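Long-range contact in putative Zn-dependent exopeptidase (Bacteroides vulgatus ATCC 8482, PDB 3GUX), which probably acts as a zinc-dependent aminopeptidase of peptidase family M28, removing residues from the N-terminal ends of peptides: residues Arg223-Lys231 with Arg262-Asn270. Residues are numbered along the deposited sequence; the frame is centred on the assembly and turned at random.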
loop_
_atom_site.group_PDB
_atom_site.type_symbol
_atom_site.label_atom_id
_atom_site.label_comp_id
_atom_site.label_asym_id
_atom_site.label_seq_id
_atom_site.Cartn_x
_atom_site.Cartn_y
_atom_site.Cartn_z
ATOM N N ARG A 223 -13.050 -10.982 -3.836
ATOM C CA ARG A 223 -13.995 -10.350 -4.782
ATOM C C ARG A 223 -14.836 -9.287 -4.139
ATOM O O ARG A 223 -14.908 -8.191 -4.626
ATOM C CB ARG A 223 -14.992 -11.316 -5.403
ATOM C CG ARG A 223 -14.409 -12.261 -6.346
ATOM C CD ARG A 223 -15.429 -13.008 -7.224
ATOM N NE ARG A 223 -16.036 -12.115 -8.221
ATOM C CZ ARG A 223 -15.440 -11.684 -9.340
ATOM N NH1 ARG A 223 -14.189 -12.028 -9.643
ATOM N NH2 ARG A 223 -16.090 -10.873 -10.167
ATOM N N SER A 224 -15.494 -9.667 -3.057
ATOM C CA SER A 224 -16.370 -8.799 -2.288
ATOM C C SER A 224 -15.707 -7.452 -2.021
ATOM O O SER A 224 -16.211 -6.391 -2.395
ATOM C CB SER A 224 -16.742 -9.523 -0.981
ATOM O OG SER A 224 -17.342 -8.622 -0.082
ATOM N N GLU A 225 -14.502 -7.521 -1.490
ATOM C CA GLU A 225 -13.731 -6.319 -1.158
ATOM C C GLU A 225 -13.313 -5.565 -2.411
ATOM O O GLU A 225 -13.458 -4.355 -2.493
ATOM C CB GLU A 225 -12.526 -6.686 -0.308
ATOM C CG GLU A 225 -12.854 -7.428 0.986
ATOM C CD GLU A 225 -13.095 -8.941 0.827
ATOM O OE1 GLU A 225 -13.038 -9.452 -0.322
ATOM O OE2 GLU A 225 -13.350 -9.606 1.858
HETATM N N MSE A 226 -12.844 -6.277 -3.417
HETATM C CA MSE A 226 -12.443 -5.628 -4.664
HETATM C C MSE A 226 -13.629 -4.927 -5.350
HETATM O O MSE A 226 -13.555 -3.738 -5.725
HETATM C CB MSE A 226 -11.851 -6.688 -5.564
HETATM C CG MSE A 226 -11.273 -6.237 -6.857
HETATM SE SE MSE A 226 -10.940 -7.811 -7.902
HETATM C CE MSE A 226 -12.780 -8.501 -8.103
ATOM N N LYS A 227 -14.753 -5.650 -5.487
ATOM C CA LYS A 227 -15.944 -5.103 -6.128
ATOM C C LYS A 227 -16.435 -3.844 -5.407
ATOM O O LYS A 227 -16.966 -2.926 -6.051
ATOM C CB LYS A 227 -17.056 -6.180 -6.211
ATOM N N LYS A 228 -16.255 -3.819 -4.080
ATOM C CA LYS A 228 -16.638 -2.688 -3.233
ATOM C C LYS A 228 -15.843 -1.445 -3.583
ATOM O O LYS A 228 -16.382 -0.346 -3.700
ATOM C CB LYS A 228 -16.386 -3.054 -1.770
ATOM C CG LYS A 228 -16.863 -2.042 -0.743
ATOM C CD LYS A 228 -16.213 -2.256 0.622
ATOM C CE LYS A 228 -16.506 -3.617 1.211
ATOM N NZ LYS A 228 -15.963 -3.725 2.589
ATOM N N ILE A 229 -14.534 -1.631 -3.699
ATOM C CA ILE A 229 -13.602 -0.584 -4.030
ATOM C C ILE A 229 -13.879 -0.036 -5.446
ATOM O O ILE A 229 -13.935 1.179 -5.653
ATOM C CB ILE A 229 -12.129 -1.108 -3.882
ATOM C CG1 ILE A 229 -11.811 -1.396 -2.400
ATOM C CG2 ILE A 229 -11.144 -0.121 -4.476
ATOM C CD1 ILE A 229 -10.527 -2.308 -2.134
ATOM N N TRP A 230 -14.098 -0.932 -6.407
ATOM C CA TRP A 230 -14.377 -0.506 -7.781
ATOM C C TRP A 230 -15.731 0.196 -7.859
ATOM O O TRP A 230 -15.878 1.142 -8.624
ATOM C CB TRP A 230 -14.309 -1.674 -8.763
ATOM C CG TRP A 230 -12.965 -1.910 -9.411
ATOM C CD1 TRP A 230 -12.705 -1.938 -10.756
ATOM C CD2 TRP A 230 -11.701 -2.163 -8.763
ATOM N NE1 TRP A 230 -11.386 -2.211 -10.983
ATOM C CE2 TRP A 230 -10.745 -2.346 -9.780
ATOM C CE3 TRP A 230 -11.287 -2.241 -7.427
ATOM C CZ2 TRP A 230 -9.395 -2.580 -9.506
ATOM C CZ3 TRP A 230 -9.957 -2.497 -7.158
ATOM C CH2 TRP A 230 -9.032 -2.669 -8.192
ATOM N N LYS A 231 -16.689 -0.258 -7.044
ATOM C CA LYS A 231 -18.002 0.368 -6.898
ATOM C C LYS A 231 -17.867 1.808 -6.468
ATOM O O LYS A 231 -18.456 2.697 -7.067
ATOM C CB LYS A 231 -18.878 -0.383 -5.857
ATOM C CG LYS A 231 -20.302 0.116 -5.685
ATOM C CD LYS A 231 -21.077 -0.696 -4.595
ATOM C CE LYS A 231 -22.436 -0.019 -4.279
ATOM N NZ LYS A 231 -23.039 -0.554 -3.044
ATOM N N ARG A 262 -3.362 -14.419 6.508
ATOM C CA ARG A 262 -4.796 -14.592 6.110
ATOM C C ARG A 262 -5.879 -13.576 6.107
ATOM O O ARG A 262 -6.979 -13.762 6.684
ATOM C CB ARG A 262 -5.388 -16.024 6.178
ATOM C CG ARG A 262 -5.344 -16.761 7.455
ATOM C CD ARG A 262 -3.952 -17.269 7.692
ATOM N N ILE A 263 -5.561 -12.516 5.398
ATOM C CA ILE A 263 -6.372 -11.344 5.248
ATOM C C ILE A 263 -6.657 -11.263 3.763
ATOM O O ILE A 263 -5.695 -11.163 2.986
ATOM C CB ILE A 263 -5.527 -10.139 5.683
ATOM C CG1 ILE A 263 -5.159 -10.279 7.168
ATOM C CG2 ILE A 263 -6.246 -8.803 5.368
ATOM C CD1 ILE A 263 -4.221 -9.243 7.676
ATOM N N PRO A 264 -7.943 -11.321 3.337
ATOM C CA PRO A 264 -8.108 -11.093 1.898
ATOM C C PRO A 264 -7.501 -9.723 1.541
ATOM O O PRO A 264 -7.667 -8.757 2.280
ATOM C CB PRO A 264 -9.608 -11.062 1.705
ATOM C CG PRO A 264 -10.145 -10.712 3.061
ATOM C CD PRO A 264 -9.254 -11.450 3.997
ATOM N N CYS A 265 -6.787 -9.657 0.439
ATOM C CA CYS A 265 -6.078 -8.458 0.118
ATOM C C CYS A 265 -6.194 -8.149 -1.353
ATOM O O CYS A 265 -5.863 -8.990 -2.195
ATOM C CB CYS A 265 -4.624 -8.640 0.506
ATOM S SG CYS A 265 -3.717 -7.141 0.447
ATOM N N VAL A 266 -6.622 -6.921 -1.645
ATOM C CA VAL A 266 -6.879 -6.462 -3.002
ATOM C C VAL A 266 -5.692 -5.704 -3.553
ATOM O O VAL A 266 -5.242 -4.739 -2.946
ATOM C CB VAL A 266 -8.159 -5.533 -3.050
ATOM C CG1 VAL A 266 -8.456 -5.090 -4.443
ATOM C CG2 VAL A 266 -9.401 -6.250 -2.481
ATOM N N ASP A 267 -5.202 -6.113 -4.717
ATOM C CA ASP A 267 -4.143 -5.385 -5.393
ATOM C C ASP A 267 -4.741 -4.365 -6.393
ATOM O O ASP A 267 -5.480 -4.760 -7.312
ATOM C CB ASP A 267 -3.213 -6.379 -6.102
ATOM C CG ASP A 267 -1.886 -5.767 -6.529
ATOM O OD1 ASP A 267 -1.593 -4.571 -6.217
ATOM O OD2 ASP A 267 -1.115 -6.498 -7.186
ATOM N N ILE A 268 -4.469 -3.066 -6.175
ATOM C CA ILE A 268 -4.831 -1.986 -7.097
ATOM C C ILE A 268 -3.523 -1.748 -7.843
ATOM O O ILE A 268 -2.607 -1.162 -7.267
ATOM C CB ILE A 268 -5.315 -0.685 -6.387
ATOM C CG1 ILE A 268 -6.495 -1.001 -5.437
ATOM C CG2 ILE A 268 -5.637 0.400 -7.421
ATOM C CD1 ILE A 268 -7.043 0.257 -4.654
ATOM N N ILE A 269 -3.455 -2.230 -9.089
ATOM C CA ILE A 269 -2.235 -2.269 -9.889
ATOM C C ILE A 269 -2.544 -1.938 -11.350
ATOM O O ILE A 269 -3.508 -2.429 -11.910
ATOM C CB ILE A 269 -1.515 -3.650 -9.760
ATOM C CG1 ILE A 269 -0.171 -3.682 -10.529
ATOM C CG2 ILE A 269 -2.465 -4.812 -10.151
ATOM C CD1 ILE A 269 0.747 -4.903 -10.186
ATOM N N ASN A 270 -1.755 -1.034 -11.944
ATOM C CA ASN A 270 -1.960 -0.688 -13.329
ATOM C C ASN A 270 -1.758 -1.900 -14.261
ATOM O O ASN A 270 -0.777 -2.635 -14.109
ATOM C CB ASN A 270 -1.041 0.469 -13.745
ATOM C CG ASN A 270 -1.297 0.904 -15.163
ATOM O OD1 ASN A 270 -2.452 1.077 -15.586
ATOM N ND2 ASN A 270 -0.232 1.054 -15.922
#
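Glu225 opens the helix's side of this contact by lying across Pro264 at about a right angle: its chain bends at chi2 (81°), and OE2 comes 3.6 Å from Pro264 CG, one carboxylate oxygen against the CB-CG side of the proline ring without a polar bond to it. One residue on, Met226, a selenomethionine, crosses Val266 at about a right angle and touches it through CB and CG, its selenium end leading away. Val266 CG2 sits 3.6 Å from Met226 N, close against the helix backbone, while CG1 meets Met226 CG at 3.9 Å. The same CG of Met226 also lies over one face of the Trp230 ring, toward its rim. This is the helix-on-sheet layer of an alpha/beta fold, the phosphorylase/hydrolase-like arrangement of M28 peptidases: strand 265-269 is the outermost strand on its side of the sheet, pairing with strand 198-203, and the axes of helix segment 223-231 and strand 265-269 cross at -41°. Ile229 then points CD1 tip to tip at Val266, 4.1 Å from CB, and brings CG2 to Ile268 CD1; Thr305 and Val309 of helix 296-311 also pack on it. The Trp230 side chain runs alongside those of Val266 and Ile268 but in the opposite sense, its six-membered ring making the contact, CZ3 standing 4.0 Å from Val266 CG1 and CH2 4.1 Å from Ile268 CG1. NE1 is hydrogen-bonded to Phe212 O and the ring meets Phe242 edge-to-face, which together probably hold the indole's rotation.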